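Local coordinates for Pgp2 (Campylobacter jejuni subsp. jejuni, PDB 6XJ6), which probably trims peptidoglycan as an L,D-carboxypeptidase and directs helical cell shape through peptidoglycan binding by a pocket on its accessory NTF2 domain, at residues Leu31-Lys34 with Thr35-Ile38; Ile49-Asp52 with Phe53-Lys56. All coordinates share one frame; numbering follows the deposited sequence.

Contact 1. Residues Leu31-Lys34 with Thr35-Ile38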
ATOM      1  N   LEU A  31      -5.236   3.327 -10.495  1.00 14.85           N
ATOM      2  CA  LEU A  31      -6.449   2.859  -9.840  1.00 14.97           C
ATOM      3  C   LEU A  31      -7.202   1.957 -10.807  1.00 14.48           C
ATOM      4  O   LEU A  31      -7.629   2.407 -11.877  1.00 16.47           O
ATOM      5  CB  LEU A  31      -7.322   4.044  -9.419  1.00 16.64           C
ATOM      6  CG  LEU A  31      -8.677   3.731  -8.772  1.00 17.80           C
ATOM      7  CD1 LEU A  31      -8.473   3.010  -7.446  1.00 19.32           C
ATOM      8  CD2 LEU A  31      -9.523   4.999  -8.592  1.00 21.68           C
ATOM      9  N   THR A  32      -7.359   0.688 -10.429  1.00 15.91           N
ATOM     10  CA  THR A  32      -8.101  -0.288 -11.214  1.00 16.06           C
ATOM     11  C   THR A  32      -9.286  -0.786 -10.402  1.00 16.69           C
ATOM     12  O   THR A  32      -9.151  -1.084  -9.211  1.00 16.81           O
ATOM     13  CB  THR A  32      -7.203  -1.491 -11.568  1.00 16.84           C
ATOM     14  OG1 THR A  32      -6.058  -1.045 -12.298  1.00 17.89           O
ATOM     15  CG2 THR A  32      -7.948  -2.509 -12.418  1.00 17.10           C
ATOM     16  N   ASN A  33     -10.442  -0.901 -11.053  1.00 17.26           N
ATOM     17  CA  ASN A  33     -11.619  -1.514 -10.450  1.00 17.57           C
ATOM     18  C   ASN A  33     -11.958  -2.778 -11.229  1.00 17.70           C
ATOM     19  O   ASN A  33     -12.262  -2.713 -12.426  1.00 18.81           O
ATOM     20  CB  ASN A  33     -12.804  -0.547 -10.445  1.00 17.89           C
ATOM     21  CG  ASN A  33     -14.001  -1.101  -9.690  1.00 19.00           C
ATOM     22  OD1 ASN A  33     -14.668  -2.029 -10.152  1.00 20.79           O
ATOM     23  ND2 ASN A  33     -14.268  -0.544  -8.519  1.00 20.92           N
ATOM     24  N   LYS A  34     -11.897  -3.931 -10.554  1.00 17.10           N
ATOM     25  CA  LYS A  34     -12.085  -5.206 -11.241  1.00 16.57           C
ATOM     26  C   LYS A  34     -13.516  -5.435 -11.709  1.00 19.87           C
ATOM     27  O   LYS A  34     -13.724  -6.244 -12.618  1.00 21.83           O
ATOM     28  CB  LYS A  34     -11.670  -6.361 -10.336  1.00 17.55           C
ATOM     29  CG  LYS A  34     -10.170  -6.476 -10.120  1.00 18.00           C
ATOM     30  CD  LYS A  34      -9.847  -7.408  -8.965  1.00 17.97           C
ATOM     31  CE  LYS A  34     -10.302  -8.843  -9.238  1.00 17.89           C
ATOM     32  NZ  LYS A  34     -10.022  -9.751  -8.092  1.00 18.48           N
ATOM     33  N   THR A  35     -14.505  -4.778 -11.098  1.00 21.20           N
ATOM     34  CA  THR A  35     -15.883  -4.910 -11.561  1.00 21.35           C
ATOM     35  C   THR A  35     -16.152  -3.976 -12.734  1.00 20.76           C
ATOM     36  O   THR A  35     -16.762  -4.377 -13.732  1.00 23.55           O
ATOM     37  CB  THR A  35     -16.867  -4.620 -10.418  1.00 21.46           C
ATOM     38  OG1 THR A  35     -16.702  -5.579  -9.366  1.00 23.60           O
ATOM     39  CG2 THR A  35     -18.305  -4.680 -10.911  1.00 24.35           C
ATOM     40  N   ASP A  36     -15.707  -2.720 -12.624  1.00 22.03           N
ATOM     41  CA  ASP A  36     -15.963  -1.737 -13.670  1.00 23.67           C
ATOM     42  C   ASP A  36     -15.104  -1.973 -14.904  1.00 21.84           C
ATOM     43  O   ASP A  36     -15.436  -1.476 -15.985  1.00 25.20           O
ATOM     44  CB  ASP A  36     -15.685  -0.330 -13.139  1.00 26.30           C
ATOM     45  CG  ASP A  36     -16.566   0.041 -11.965  1.00 30.74           C
ATOM     46  OD1 ASP A  36     -17.659  -0.548 -11.823  1.00 32.71           O
ATOM     47  OD2 ASP A  36     -16.167   0.939 -11.188  1.00 32.74           O
ATOM     48  N   LYS A  37     -14.008  -2.717 -14.763  1.00 20.58           N
ATOM     49  CA  LYS A  37     -13.035  -2.905 -15.838  1.00 20.89           C
ATOM     50  C   LYS A  37     -12.516  -1.561 -16.350  1.00 21.23           C
ATOM     51  O   LYS A  37     -12.393  -1.332 -17.555  1.00 22.55           O
ATOM     52  CB  LYS A  37     -13.598  -3.763 -16.974  1.00 21.62           C
ATOM     53  CG  LYS A  37     -14.198  -5.086 -16.527  1.00 20.84           C
ATOM     54  CD  LYS A  37     -13.194  -5.971 -15.792  1.00 21.69           C
ATOM     55  CE  LYS A  37     -13.817  -7.304 -15.401  1.00 22.05           C
ATOM     56  NZ  LYS A  37     -12.921  -8.107 -14.528  1.00 23.68           N
ATOM     57  N   ILE A  38     -12.185  -0.676 -15.411  1.00 20.02           N
ATOM     58  CA  ILE A  38     -11.618   0.628 -15.723  1.00 19.84           C
ATOM     59  C   ILE A  38     -10.299   0.757 -14.981  1.00 19.98           C
ATOM     60  O   ILE A  38     -10.221   0.444 -13.787  1.00 19.86           O
ATOM     61  CB  ILE A  38     -12.556   1.793 -15.338  1.00 20.58           C
ATOM     62  CG1 ILE A  38     -13.871   1.711 -16.118  1.00 25.10           C
ATOM     63  CG2 ILE A  38     -11.869   3.139 -15.610  1.00 21.01           C
ATOM     64  CD1 ILE A  38     -14.917   2.752 -15.715  1.00 27.11           C
TER
HETATM   65  O   HOH W   1     -10.303   3.107 -12.198  1.00 23.13           O
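Asn33 and Asp36 lie with their flat ends stacked, amide and carboxylate planes 11° apart, and Asp36 OD2 sits 3.3 Å from Asn33 CG. The two side chains meet where the chain reverses: Asn33 closes strand 27-33, whose Thr32 lies about 10 Å from the predicted nucleophile Cys136, side chain to side chain, and pairs with Ile38 across a four-residue hairpin loop. The tight side gathers on Asn33. With CG anti to its own N (chi1 -174°), the amide folds over the turn and OD1 accepts from Asp36 N at 2.8 Å, a straight bond whose donor is tilted from the carbonyl plane. OD1 also takes a weak bond from Thr35 N at 2.9 Å, the span of an Asx turn. Asparagine suits the place because its ND2 still has hydrogens to give, and these go to Glu161 OE1 and Lys163 O. Its backbone seals the hairpin, Asn33 N giving a nearly linear bond to Ile38 O at 3.1 Å and Asn33 O taking a weak one from Lys37 N. Between this pair and the Leu31-Arg40 backbone pairing, a water donates to Leu31 O at 2.8 Å and to Ile38 O. Lys37, whose backbone is left-handed (phi 56°), turns the chain back, and its bent side chain brings NZ to Lys34 O at 2.8 Å in the carbonyl plane; NZ also bonds Thr60 OG1. Lys34 itself is buried, its ammonium held by Glu162 and by the carbonyls of Leu62 and Thr74.

The open side belongs to exposed Asp36; Thr35, though partly exposed, is tied down through OG1 to Glu162 O. The chemistry implies a turn set mainly by polar groups, one side-chain oxygen serving two loop amides, one strongly and one weakly.

Contact 2. Residues Ile49-Asp52 with Phe53-Lys56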
ATOM      1  N   ILE A  49      -5.466  16.434  -7.442  1.00 22.94           N
ATOM      2  CA  ILE A  49      -5.523  15.206  -8.224  1.00 23.24           C
ATOM      3  C   ILE A  49      -5.852  15.568  -9.661  1.00 22.37           C
ATOM      4  O   ILE A  49      -6.726  16.405  -9.917  1.00 26.06           O
ATOM      5  CB  ILE A  49      -6.578  14.243  -7.643  1.00 25.54           C
ATOM      6  CG1 ILE A  49      -6.086  13.661  -6.311  1.00 29.16           C
ATOM      7  CG2 ILE A  49      -6.934  13.133  -8.641  1.00 26.05           C
ATOM      8  CD1 ILE A  49      -5.005  12.600  -6.444  1.00 31.35           C
ATOM      9  N   ARG A  50      -5.172  14.914 -10.603  1.00 22.89           N
ATOM     10  CA  ARG A  50      -5.435  15.097 -12.022  1.00 23.36           C
ATOM     11  C   ARG A  50      -5.443  13.732 -12.688  1.00 22.64           C
ATOM     12  O   ARG A  50      -4.533  12.929 -12.464  1.00 21.16           O
ATOM     13  CB  ARG A  50      -4.362  15.984 -12.662  1.00 28.14           C
ATOM     14  CG  ARG A  50      -4.688  16.432 -14.074  1.00 34.37           C
ATOM     15  CD  ARG A  50      -3.672  17.452 -14.570  1.00 40.93           C
ATOM     16  NE  ARG A  50      -2.564  16.824 -15.293  1.00 49.39           N
ATOM     17  CZ  ARG A  50      -2.207  17.106 -16.548  1.00 55.28           C
ATOM     18  NH1 ARG A  50      -2.850  18.028 -17.257  1.00 57.00           N
ATOM     19  NH2 ARG A  50      -1.183  16.467 -17.098  1.00 56.94           N
ATOM     20  N   LYS A  51      -6.466  13.466 -13.497  1.00 22.87           N
ATOM     21  CA  LYS A  51      -6.534  12.215 -14.244  1.00 21.71           C
ATOM     22  C   LYS A  51      -5.679  12.338 -15.499  1.00 20.80           C
ATOM     23  O   LYS A  51      -5.958  13.172 -16.370  1.00 24.41           O
ATOM     24  CB  LYS A  51      -7.978  11.873 -14.611  1.00 22.64           C
ATOM     25  CG  LYS A  51      -8.130  10.480 -15.212  1.00 23.73           C
ATOM     26  CD  LYS A  51      -9.585  10.034 -15.281  1.00 27.12           C
ATOM     27  CE  LYS A  51     -10.359  10.784 -16.341  1.00 27.75           C
ATOM     28  NZ  LYS A  51     -11.781  10.347 -16.384  1.00 26.94           N
ATOM     29  N   ASP A  52      -4.636  11.506 -15.586  1.00 21.68           N
ATOM     30  CA  ASP A  52      -3.683  11.552 -16.684  1.00 21.78           C
ATOM     31  C   ASP A  52      -3.859  10.429 -17.691  1.00 22.16           C
ATOM     32  O   ASP A  52      -3.306  10.519 -18.789  1.00 24.04           O
ATOM     33  CB  ASP A  52      -2.248  11.480 -16.143  1.00 25.01           C
ATOM     34  CG  ASP A  52      -1.826  12.744 -15.447  1.00 30.54           C
ATOM     35  OD1 ASP A  52      -2.451  13.792 -15.697  1.00 33.03           O
ATOM     36  OD2 ASP A  52      -0.861  12.686 -14.655  1.00 34.27           O
ATOM     37  N   PHE A  53      -4.604   9.384 -17.346  1.00 20.74           N
ATOM     38  CA  PHE A  53      -4.787   8.248 -18.233  1.00 19.47           C
ATOM     39  C   PHE A  53      -6.060   7.521 -17.830  1.00 19.82           C
ATOM     40  O   PHE A  53      -6.419   7.464 -16.648  1.00 18.20           O
ATOM     41  CB  PHE A  53      -3.597   7.279 -18.171  1.00 20.75           C
ATOM     42  CG  PHE A  53      -3.780   6.042 -19.010  1.00 19.48           C
ATOM     43  CD1 PHE A  53      -3.335   6.007 -20.318  1.00 20.66           C
ATOM     44  CD2 PHE A  53      -4.392   4.913 -18.491  1.00 19.23           C
ATOM     45  CE1 PHE A  53      -3.512   4.885 -21.099  1.00 21.70           C
ATOM     46  CE2 PHE A  53      -4.569   3.782 -19.271  1.00 19.15           C
ATOM     47  CZ  PHE A  53      -4.125   3.763 -20.567  1.00 19.51           C
ATOM     48  N   GLU A  54      -6.735   6.962 -18.828  1.00 19.29           N
ATOM     49  CA  GLU A  54      -7.906   6.145 -18.571  1.00 19.97           C
ATOM     50  C   GLU A  54      -8.084   5.154 -19.708  1.00 19.71           C
ATOM     51  O   GLU A  54      -7.943   5.513 -20.882  1.00 21.37           O
ATOM     52  CB  GLU A  54      -9.153   7.024 -18.450  1.00 21.00           C
ATOM     53  CG  GLU A  54     -10.454   6.258 -18.337  1.00 22.58           C
ATOM     54  CD  GLU A  54     -11.631   7.196 -18.252  1.00 24.93           C
ATOM     55  OE1 GLU A  54     -11.909   7.689 -17.142  1.00 25.57           O
ATOM     56  OE2 GLU A  54     -12.242   7.479 -19.307  1.00 27.20           O
ATOM     57  N   GLN A  55      -8.397   3.909 -19.356  1.00 18.55           N
ATOM     58  CA  GLN A  55      -8.927   2.968 -20.335  1.00 20.36           C
ATOM     59  C   GLN A  55     -10.091   2.213 -19.717  1.00 20.30           C
ATOM     60  O   GLN A  55      -9.994   1.728 -18.586  1.00 20.02           O
ATOM     61  CB  GLN A  55      -7.885   1.966 -20.848  1.00 20.38           C
ATOM     62  CG  GLN A  55      -8.370   1.274 -22.117  1.00 21.50           C
ATOM     63  CD  GLN A  55      -7.691  -0.047 -22.395  1.00 21.23           C
ATOM     64  OE1 GLN A  55      -6.519  -0.094 -22.767  1.00 22.03           O
ATOM     65  NE2 GLN A  55      -8.436  -1.135 -22.233  1.00 23.15           N
ATOM     66  N   LYS A  56     -11.180   2.118 -20.469  1.00 22.92           N
ATOM     67  CA  LYS A  56     -12.322   1.305 -20.087  1.00 23.46           C
ATOM     68  C   LYS A  56     -12.244  -0.044 -20.798  1.00 24.27           C
ATOM     69  O   LYS A  56     -11.457  -0.244 -21.727  1.00 24.15           O
ATOM     70  CB  LYS A  56     -13.627   2.052 -20.396  1.00 25.17           C
ATOM     71  CG  LYS A  56     -13.685   3.439 -19.721  1.00 29.22           C
ATOM     72  CD  LYS A  56     -15.005   4.177 -19.938  1.00 31.13           C
ATOM     73  CE  LYS A  56     -14.987   5.525 -19.222  1.00 33.25           C
ATOM     74  NZ  LYS A  56     -16.182   6.368 -19.517  1.00 34.75           N
TER
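Lys51 reaches along the exposed face of its strand to Glu54, three residues on. From CB, which points toward the later residues, the chain runs to CG, anti to the backbone N (chi1 -172°), and there makes its first contact, 3.8 Å from Phe53 O. CD comes next, passing at 3.8 Å from Glu54 OE1; the bend at chi3 then carries CE to 3.6 Å from the same oxygen. At the tip, NZ forms a salt bridge with Glu54 OE1 at 2.8 Å, arriving from above the carboxylate plane, 44° out of it. Glu54 meets it with an extended chain, and OE1 is shared with Arg40 NE of the neighbouring strand. Two cations on one oxygen would be expected to stabilise the carboxylate in its charged form, and the long flexible chains of lysine and glutamate suit a solvent-facing surface.

In a regular strand such a pair would lie two residues apart. Here Asp52 and Phe53 together stand opposite the single residue Val41 of strand 38-45, both bonded to its backbone, which makes a classic beta bulge in the outer strand of the hairpin; the extra residue, with Asp52 near helical backbone angles (psi -15°), brings Lys51 and Glu54 to the same face. Phe53 goes to the other face, where its ring meets Phe147 edge-to-face and packs against helix 141-151, a fitting place for a large nonpolar group. Asp52 leans to the same side, touching Val150 of that helix, with OD1 in a salt bridge to Arg50 NE at 3.1 Å. Farther on, Gln55 is buried and uses both ends of its amide: OE1 accepts from Asn143 ND2 and Phe140 N, while NE2 gives a bond to Lys56 O at 3.2 Å, which it meets from above the carbonyl plane.

In the fold
Both contacts belong to the same mixed sheet of the L,D-transpeptidase-type domain, with centres about 12 Å apart and strand 38-45 connecting them. Contact 1 turns the chain from the middle strand 27-33 into 38-45, and half of its residues are buried. Contact 2 lies on 48-56, an edge strand of the sheet within this chain, with the Lys51-Glu54 pair on the exposed face and Phe53 pressed against a helix. The chemistry follows: backbone amides answered by a side-chain amide in the turn, charged pairs on the edge strand. They meet where Ile38 CG2 packs 3.8 Å from Gln55 O, and Arg40 pairs through its backbone with Leu31 of contact 1 while its side chain reaches contact 2.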